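Polyketide biosynthesis 3-hydroxy-3-methylglutaryl-ACP synthase PksG (Bacillus subtilis, PDB 4YXT) catalyses the aldol condensation of an acetyl group carried on AcpK with a beta-ketothioester polyketide intermediate on PksL, a step in bacillaene biosynthesis. Local coordinates at residues Arg27-Ala32 / Ala164-Gly169. The protein carries 1 engineered substitution. Residues are numbered along the deposited sequence; the frame is centred on the assembly and turned at random.
Sequences RHLDTA and AEPSAG
Arg-27 and Glu-165 form a two-pronged salt bridge between the end of helix 20-27 and the loop that follows helix 161-164. The guanidinium presents its side, NE and NH2, to the carboxylate. NE of Arg-27 donates to OE1 of Glu-165 at 3.0 Å. NH2 of Arg-27 donates to OE2 of Glu-165 over the same distance. Both carboxylate oxygens accept through their syn lone pairs. The N-H...O angles are 155° and 159°, and the two planar groups are nearly coplanar. A weak third bond runs from NE of Arg-27 to OE2 of Glu-165 at 3.3 Å. The glutamate reaches the arginine in extended form, with CG anti to its backbone N (chi1 -171°). The arginine side chain runs roughly perpendicular to the glutamate.

Each charged group has a second partner. NH1 of Arg-27 makes a salt bridge with Glu-368, and OE2 of Glu-165 is hydrogen-bonded to the hydroxyl of Tyr-367.

Beside the ion pair lies a small apolar contact. CD1 of Leu-29 meets CG of Pro-166 at 3.9 Å, and Phe-34 of helix 31-37 touches both residues.

His-28, just past helix 20-27, has positive phi and completes a Schellman motif. Asp-30 is the N-cap of helix 31-37. Arg-27 closes helix 20-27, and Leu-29 sits in the short link to helix 31-37. This is structural packing within the N-terminal part of the HMG-CoA synthase fold, away from the probable active-site residues.

Paired bonds to separate oxygens fix how guanidinium and carboxylate are turned against each other. The opposite charges probably stabilise each other, with Glu-368 extending the pairing to a third charged group and the Tyr-367 hydroxyl further constraining the carboxylate.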
loop_
_atom_site.group_PDB
_atom_site.type_symbol
_atom_site.label_atom_id
_atom_site.label_comp_id
_atom_site.label_asym_id
_atom_site.label_seq_id
_atom_site.Cartn_x
_atom_site.Cartn_y
_atom_site.Cartn_z
ATOM N N ARG A 27 21.213 29.328 10.708
ATOM C CA ARG A 27 21.588 28.837 9.392
ATOM C C ARG A 27 21.753 29.977 8.397
ATOM O O ARG A 27 22.161 29.742 7.261
ATOM C CB ARG A 27 20.540 27.844 8.879
ATOM C CG ARG A 27 20.487 26.546 9.686
ATOM C CD ARG A 27 21.446 25.460 9.194
ATOM N NE ARG A 27 21.097 24.133 9.731
ATOM C CZ ARG A 27 21.879 23.365 10.501
ATOM N NH1 ARG A 27 23.116 23.746 10.828
ATOM N NH2 ARG A 27 21.442 22.182 10.934
ATOM N N HIS A 28 21.432 31.198 8.833
ATOM C CA HIS A 28 21.660 32.418 8.052
ATOM C C HIS A 28 20.759 32.545 6.833
ATOM O O HIS A 28 21.199 33.045 5.802
ATOM C CB HIS A 28 23.118 32.529 7.577
ATOM C CG HIS A 28 24.127 32.391 8.673
ATOM N ND1 HIS A 28 24.330 33.373 9.624
ATOM C CD2 HIS A 28 25.000 31.398 8.960
ATOM C CE1 HIS A 28 25.279 32.983 10.455
ATOM N NE2 HIS A 28 25.703 31.791 10.073
ATOM N N LEU A 29 19.500 32.142 6.952
ATOM C CA LEU A 29 18.618 32.130 5.806
ATOM C C LEU A 29 18.288 33.552 5.394
ATOM O O LEU A 29 18.272 34.450 6.228
ATOM C CB LEU A 29 17.340 31.365 6.128
ATOM C CG LEU A 29 17.502 29.886 6.491
ATOM C CD1 LEU A 29 16.151 29.189 6.543
ATOM C CD2 LEU A 29 18.432 29.167 5.513
ATOM N N ASP A 30 18.026 33.753 4.108
ATOM C CA ASP A 30 17.507 35.019 3.638
ATOM C C ASP A 30 16.195 35.217 4.347
ATOM O O ASP A 30 15.321 34.371 4.270
ATOM C CB ASP A 30 17.239 35.008 2.120
ATOM C CG ASP A 30 16.517 36.265 1.653
ATOM O OD1 ASP A 30 15.390 36.200 1.096
ATOM O OD2 ASP A 30 17.071 37.357 1.867
ATOM N N THR A 31 16.038 36.360 4.989
ATOM C CA THR A 31 14.879 36.619 5.811
ATOM C C THR A 31 13.591 36.472 5.044
ATOM O O THR A 31 12.690 35.753 5.478
ATOM C CB THR A 31 14.991 38.014 6.430
ATOM O OG1 THR A 31 16.037 37.983 7.413
ATOM C CG2 THR A 31 13.701 38.435 7.076
ATOM N N ALA A 32 13.507 37.132 3.898
ATOM C CA ALA A 32 12.288 37.112 3.108
ATOM C C ALA A 32 11.931 35.689 2.644
ATOM O O ALA A 32 10.764 35.334 2.587
ATOM C CB ALA A 32 12.413 38.041 1.906
ATOM N N ALA A 164 14.521 23.789 2.918
ATOM C CA ALA A 164 13.621 22.671 3.169
ATOM C C ALA A 164 13.651 22.331 4.649
ATOM O O ALA A 164 12.631 22.062 5.240
ATOM C CB ALA A 164 14.055 21.456 2.355
ATOM N N GLU A 165 14.841 22.394 5.238
ATOM C CA GLU A 165 15.055 21.958 6.607
ATOM C C GLU A 165 14.088 22.528 7.655
ATOM O O GLU A 165 13.714 21.835 8.580
ATOM C CB GLU A 165 16.463 22.311 7.005
ATOM C CG GLU A 165 16.885 21.741 8.320
ATOM C CD GLU A 165 18.166 22.399 8.851
ATOM O OE1 GLU A 165 18.630 23.406 8.263
ATOM O OE2 GLU A 165 18.684 21.899 9.869
ATOM N N PRO A 166 13.696 23.796 7.525
ATOM C CA PRO A 166 12.725 24.301 8.477
ATOM C C PRO A 166 11.313 23.703 8.381
ATOM O O PRO A 166 10.518 23.899 9.295
ATOM C CB PRO A 166 12.672 25.813 8.155
ATOM C CG PRO A 166 13.859 26.085 7.323
ATOM C CD PRO A 166 14.082 24.834 6.560
ATOM N N SER A 167 10.975 23.029 7.282
ATOM C CA SER A 167 9.615 22.424 7.147
ATOM C C SER A 167 9.603 20.881 7.246
ATOM O O SER A 167 8.554 20.267 7.123
ATOM C CB SER A 167 8.997 22.830 5.803
ATOM O OG SER A 167 9.006 24.252 5.663
ATOM N N ALA A 168 10.776 20.278 7.446
ATOM C CA ALA A 168 10.962 18.860 7.323
ATOM C C ALA A 168 10.526 18.190 8.614
ATOM O O ALA A 168 11.348 17.961 9.491
ATOM C CB ALA A 168 12.437 18.558 7.035
ATOM N N GLY A 169 9.246 17.840 8.728
ATOM C CA GLY A 169 8.730 17.324 9.979
ATOM C C GLY A 169 8.566 15.832 10.228
ATOM O O GLY A 169 9.107 14.976 9.517
#